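Local coordinates for ferredoxin--NADP reductase, apicoplast (Plasmodium falciparum, PDB 3JQQ), which transfers electrons between ferredoxin and NADP(H) through a bound FAD in the apicoplast, and may serve the last step of isoprenoid precursor synthesis, at residues Lys13-Cys18 against Asp150-Gly155; Glu50-Gly55 against Thr154-Tyr159. The protein carries 1 engineered substitution. All blocks are in the same frame, centred on the assembly; numbering follows the deposited sequence.

Contact 1: residues Lys13-Cys18 against Asp150-Gly155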
loop_
_atom_site.group_PDB
_atom_site.type_symbol
_atom_site.label_atom_id
_atom_site.label_comp_id
_atom_site.label_asym_id
_atom_site.label_seq_id
_atom_site.Cartn_x
_atom_site.Cartn_y
_atom_site.Cartn_z
ATOM N N LYS B 13 1.964 -24.806 -5.654
ATOM C CA LYS B 13 1.649 -26.200 -5.957
ATOM C C LYS B 13 2.331 -27.154 -4.979
ATOM O O LYS B 13 1.729 -28.129 -4.532
ATOM C CB LYS B 13 2.049 -26.552 -7.387
ATOM C CG LYS B 13 1.168 -25.926 -8.461
ATOM C CD LYS B 13 1.522 -26.460 -9.845
ATOM C CE LYS B 13 2.999 -26.243 -10.162
ATOM N NZ LYS B 13 3.393 -26.802 -11.489
ATOM N N ASN B 14 3.592 -26.875 -4.659
ATOM C CA ASN B 14 4.313 -27.653 -3.654
ATOM C C ASN B 14 4.932 -26.768 -2.574
ATOM O O ASN B 14 6.142 -26.555 -2.566
ATOM C CB ASN B 14 5.392 -28.535 -4.301
ATOM C CG ASN B 14 6.602 -27.739 -4.770
ATOM O OD1 ASN B 14 6.474 -26.604 -5.227
ATOM N ND2 ASN B 14 7.783 -28.337 -4.659
ATOM N N PRO B 15 4.103 -26.256 -1.651
ATOM C CA PRO B 15 4.641 -25.407 -0.594
ATOM C C PRO B 15 5.414 -26.234 0.430
ATOM O O PRO B 15 5.112 -27.412 0.628
ATOM C CB PRO B 15 3.384 -24.817 0.043
ATOM C CG PRO B 15 2.353 -25.867 -0.149
ATOM C CD PRO B 15 2.662 -26.514 -1.476
ATOM N N LEU B 16 6.408 -25.622 1.066
ATOM C CA LEU B 16 7.187 -26.298 2.099
ATOM C C LEU B 16 6.533 -26.130 3.468
ATOM O O LEU B 16 6.292 -25.009 3.921
ATOM C CB LEU B 16 8.624 -25.771 2.134
ATOM C CG LEU B 16 9.542 -26.379 3.199
ATOM C CD1 LEU B 16 9.668 -27.882 3.007
ATOM C CD2 LEU B 16 10.916 -25.716 3.178
ATOM N N LYS B 17 6.240 -27.256 4.110
ATOM C CA LYS B 17 5.650 -27.278 5.445
ATOM C C LYS B 17 6.703 -26.936 6.492
ATOM O O LYS B 17 7.715 -27.626 6.610
ATOM C CB LYS B 17 5.059 -28.659 5.731
ATOM C CG LYS B 17 4.448 -28.827 7.118
ATOM C CD LYS B 17 3.855 -30.225 7.277
ATOM C CE LYS B 17 3.066 -30.366 8.565
ATOM N NZ LYS B 17 3.925 -30.213 9.776
ATOM N N CYS B 18 6.460 -25.871 7.250
ATOM C CA CYS B 18 7.420 -25.404 8.249
ATOM C C CYS B 18 6.792 -25.308 9.629
ATOM O O CYS B 18 5.588 -25.505 9.791
ATOM C CB CYS B 18 7.990 -24.042 7.850
ATOM S SG CYS B 18 8.874 -24.014 6.276
ATOM N N ASP B 150 1.789 -25.196 12.144
ATOM C CA ASP B 150 2.268 -25.363 10.775
ATOM C C ASP B 150 2.148 -24.045 10.008
ATOM O O ASP B 150 1.164 -23.322 10.152
ATOM C CB ASP B 150 1.459 -26.443 10.045
ATOM C CG ASP B 150 1.767 -27.851 10.536
ATOM O OD1 ASP B 150 2.759 -28.034 11.270
ATOM O OD2 ASP B 150 1.013 -28.782 10.178
ATOM N N ILE B 151 3.158 -23.736 9.207
ATOM C CA ILE B 151 3.081 -22.613 8.278
ATOM C C ILE B 151 3.727 -23.024 6.956
ATOM O O ILE B 151 4.787 -23.656 6.944
ATOM C CB ILE B 151 3.738 -21.334 8.848
ATOM C CG1 ILE B 151 3.463 -20.135 7.937
ATOM C CG2 ILE B 151 5.232 -21.536 9.047
ATOM C CD1 ILE B 151 4.000 -18.817 8.472
ATOM N N TYR B 152 3.078 -22.686 5.845
ATOM C CA TYR B 152 3.514 -23.166 4.534
ATOM C C TYR B 152 4.146 -22.070 3.671
ATOM O O TYR B 152 3.505 -21.068 3.344
ATOM C CB TYR B 152 2.356 -23.848 3.801
ATOM C CG TYR B 152 1.853 -25.100 4.488
ATOM C CD1 TYR B 152 1.020 -25.024 5.598
ATOM C CD2 TYR B 152 2.211 -26.362 4.027
ATOM C CE1 TYR B 152 0.558 -26.167 6.231
ATOM C CE2 TYR B 152 1.755 -27.511 4.653
ATOM C CZ TYR B 152 0.929 -27.407 5.753
ATOM O OH TYR B 152 0.472 -28.546 6.375
ATOM N N LEU B 153 5.411 -22.287 3.313
ATOM C CA LEU B 153 6.215 -21.315 2.570
ATOM C C LEU B 153 6.365 -21.668 1.089
ATOM O O LEU B 153 6.407 -22.844 0.718
ATOM C CB LEU B 153 7.623 -21.203 3.174
ATOM C CG LEU B 153 7.911 -20.430 4.471
ATOM C CD1 LEU B 153 7.216 -19.078 4.487
ATOM C CD2 LEU B 153 7.532 -21.241 5.696
ATOM N N THR B 154 6.459 -20.632 0.260
ATOM C CA THR B 154 6.874 -20.763 -1.133
ATOM C C THR B 154 8.123 -19.904 -1.321
ATOM O O THR B 154 8.397 -19.028 -0.499
ATOM C CB THR B 154 5.793 -20.260 -2.101
ATOM O OG1 THR B 154 5.679 -18.835 -1.990
ATOM C CG2 THR B 154 4.449 -20.908 -1.798
ATOM N N GLY B 155 8.878 -20.143 -2.391
ATOM C CA GLY B 155 10.057 -19.319 -2.680
ATOM C C GLY B 155 11.318 -20.111 -2.974
ATOM O O GLY B 155 11.266 -21.329 -3.146
#

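Contact 2: residues Glu50-Gly55 against Thr154-Tyr159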
loop_
_atom_site.group_PDB
_atom_site.type_symbol
_atom_site.label_atom_id
_atom_site.label_comp_id
_atom_site.label_asym_id
_atom_site.label_seq_id
_atom_site.Cartn_x
_atom_site.Cartn_y
_atom_site.Cartn_z
ATOM N N GLU B 50 20.344 -13.859 1.029
ATOM C CA GLU B 50 19.966 -12.645 1.722
ATOM C C GLU B 50 19.272 -11.694 0.743
ATOM O O GLU B 50 19.738 -11.506 -0.382
ATOM C CB GLU B 50 21.194 -11.984 2.352
ATOM C CG GLU B 50 21.764 -12.737 3.556
ATOM C CD GLU B 50 22.556 -13.980 3.168
ATOM O OE1 GLU B 50 22.969 -14.088 1.994
ATOM O OE2 GLU B 50 22.765 -14.850 4.042
ATOM N N GLY B 51 18.156 -11.111 1.169
ATOM C CA GLY B 51 17.408 -10.188 0.325
ATOM C C GLY B 51 16.172 -10.815 -0.288
ATOM O O GLY B 51 15.264 -10.113 -0.731
ATOM N N HIS B 52 16.133 -12.143 -0.317
ATOM C CA HIS B 52 14.983 -12.836 -0.879
ATOM C C HIS B 52 13.735 -12.685 -0.030
ATOM O O HIS B 52 13.793 -12.359 1.156
ATOM C CB HIS B 52 15.267 -14.323 -1.075
ATOM C CG HIS B 52 15.993 -14.636 -2.341
ATOM N ND1 HIS B 52 17.120 -15.428 -2.372
ATOM C CD2 HIS B 52 15.763 -14.255 -3.614
ATOM C CE1 HIS B 52 17.548 -15.530 -3.611
ATOM N NE2 HIS B 52 16.744 -14.826 -4.388
ATOM N N THR B 53 12.602 -12.931 -0.668
ATOM C CA THR B 53 11.338 -13.012 0.023
ATOM C C THR B 53 10.848 -14.446 -0.042
ATOM O O THR B 53 11.271 -15.226 -0.900
ATOM C CB THR B 53 10.284 -12.125 -0.640
ATOM O OG1 THR B 53 9.039 -12.270 0.056
ATOM C CG2 THR B 53 10.089 -12.538 -2.087
ATOM N N CYS B 54 9.965 -14.792 0.883
ATOM C CA CYS B 54 9.256 -16.050 0.821
ATOM C C CYS B 54 7.786 -15.708 0.715
ATOM O O CYS B 54 7.384 -14.579 0.992
ATOM C CB CYS B 54 9.514 -16.880 2.079
ATOM S SG CYS B 54 9.098 -16.027 3.621
ATOM N N GLY B 55 6.986 -16.676 0.296
ATOM C CA GLY B 55 5.547 -16.521 0.337
ATOM C C GLY B 55 5.008 -17.316 1.513
ATOM O O GLY B 55 5.526 -18.384 1.846
ATOM N N THR B 154 6.459 -20.632 0.260
ATOM C CA THR B 154 6.874 -20.763 -1.133
ATOM C C THR B 154 8.123 -19.904 -1.321
ATOM O O THR B 154 8.397 -19.028 -0.499
ATOM C CB THR B 154 5.793 -20.260 -2.101
ATOM O OG1 THR B 154 5.679 -18.835 -1.990
ATOM C CG2 THR B 154 4.449 -20.908 -1.798
ATOM N N GLY B 155 8.878 -20.143 -2.391
ATOM C CA GLY B 155 10.057 -19.319 -2.680
ATOM C C GLY B 155 11.318 -20.111 -2.974
ATOM O O GLY B 155 11.266 -21.329 -3.146
ATOM N N ALA B 156 12.462 -19.419 -3.027
ATOM C CA ALA B 156 12.535 -17.981 -2.781
ATOM C C ALA B 156 12.029 -17.161 -3.965
ATOM O O ALA B 156 11.800 -17.695 -5.044
ATOM C CB ALA B 156 13.964 -17.580 -2.437
ATOM N N HIS B 157 11.853 -15.862 -3.741
ATOM C CA HIS B 157 11.439 -14.944 -4.788
ATOM C C HIS B 157 12.298 -13.688 -4.759
ATOM O O HIS B 157 12.903 -13.360 -3.735
ATOM C CB HIS B 157 9.976 -14.526 -4.619
ATOM C CG HIS B 157 9.041 -15.657 -4.326
ATOM N ND1 HIS B 157 8.524 -16.473 -5.310
ATOM C CD2 HIS B 157 8.505 -16.086 -3.167
ATOM C CE1 HIS B 157 7.720 -17.374 -4.761
ATOM N NE2 HIS B 157 7.692 -17.158 -3.464
ATOM N N GLY B 158 12.331 -12.978 -5.883
ATOM C CA GLY B 158 12.966 -11.667 -5.948
ATOM C C GLY B 158 14.424 -11.695 -6.359
ATOM O O GLY B 158 15.016 -12.760 -6.525
ATOM N N TYR B 159 15.000 -10.509 -6.522
ATOM C CA TYR B 159 16.397 -10.376 -6.902
ATOM C C TYR B 159 17.002 -9.181 -6.173
ATOM O O TYR B 159 17.974 -8.580 -6.630
ATOM C CB TYR B 159 16.529 -10.216 -8.421
ATOM C CG TYR B 159 15.807 -11.285 -9.214
ATOM C CD1 TYR B 159 14.501 -11.094 -9.645
ATOM C CD2 TYR B 159 16.430 -12.490 -9.527
ATOM C CE1 TYR B 159 13.835 -12.065 -10.368
ATOM C CE2 TYR B 159 15.770 -13.471 -10.250
ATOM C CZ TYR B 159 14.472 -13.251 -10.668
ATOM O OH TYR B 159 13.805 -14.217 -11.387
#

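Contact 1: residues Lys13-Cys18 against Asp150-Gly155
K17 lies along the ring of Y152, both side chains pointing the same way from one face of an antiparallel strand pair. K17 CB comes to 3.7 Å from Y152 CE2, and the next methylenes follow the ring obliquely toward its hydroxyl. The lysine is extended until its last torsion, where chi4 of -64° bends the amine back toward D150. There K17 NZ forms a salt bridge with D150 OD1 at 2.9 Å, approaching from 50° above the carboxylate plane. The same oxygen also pairs with K19, so two positive charges would probably help keep the aspartate ionised. P15 meets the other end of this face, its CB 4.0 Å from Y152 CB.

The opposite face is apolar. With C18 SG anti to its own carbonyl carbon (chi1 -60°), the sulfur is directed at the branched end of L153; the 3.1 Å from C18 SG to L153 CD2 is very short for such packing, and its exact value is doubtful. C18 CB also sits 3.9 Å from I151 CG2.

Between the faces, two reciprocal backbone pairs set the register, L16 with L153 and C18 with I151. Each includes a short bond: L16 N to L153 O at 2.8 Å and C18 N to I151 O at 2.8 Å. Strand 150-157 is flanked by 16-25 and 53-56 in the barrel sheet of the FAD-binding domain. I40 of strand 35-41 packs on C18, I151 and L153, while I56 of strand 53-56 touches I151 and L153, and Y60 meets the ring of Y152.

Contact 2: residues Glu50-Gly55 against Thr154-Tyr159
A beta bulge in the antiparallel barrel of the FAD-binding domain lies between two regular pairs, T53 with H157 and G55 with T154. One residue of strand 53-56, C54, spans the interval that G155 and A156 fill on strand 150-157, and a cis peptide joins those two. Both flanking pairs are closed by reciprocal backbone bonds, such as H157 N to T53 O at 3.0 Å and G55 N to T154 O at 2.9 Å.

Beyond the bulge, H52 turns its imidazole so that A156 CB lies over one face, a CH-pi contact 3.9 Å from the ring centroid and 22° off the normal. At the ring's edge H52 CD2 approaches H157 O to 3.0 Å, with G158 O also near the ring plane. The backbone N of L49 holds H52 ND1, which helps fix the ring's rotation.

T53 and H157 meet on the face of the sheet opposite C54. T53 OG1 stands anti to the backbone N (chi1 178°) and is within hydrogen-bonding reach of Y103 O in the neighbouring FAD-binding strand 101-104, while T53 CG2 meets H157 CB at 3.2 Å, a doubtful value shorter than normal packing. The threonine side chain comes within about 5 Å of the bound flavin-adenine dinucleotide.

The H157 ring folds back along its own strand: G155 CA lies over one face, and C54 C and G55 N sit at its edge, in plane. Beside G55, which carries no side chain, T154 OG1 is 3.0 Å from H157 NE2, in a hydrogen bond that either could donate.

Contacts 1 and 2 use strand 150-157 in succession and on its two flanks, the first pairing it with strand 16-25 and the second with strand 53-56; T154 and G155 belong to both. Contact 1 is partly buried, with apolar packing on both faces, and its lysine-aspartate bridge involves the exposed K17 and the partly exposed D150, beside the methylenes on Y152. Contact 2 is buried nearer the chain's centre and the cofactor, and there the polar work falls to imidazoles, threonine hydroxyls and backbone carbonyls instead of full charges. The two meet through L153, whose CD1 lies 3.7 Å from C54 SG. Regular pairing in contact 1 gives way to a bulge in contact 2.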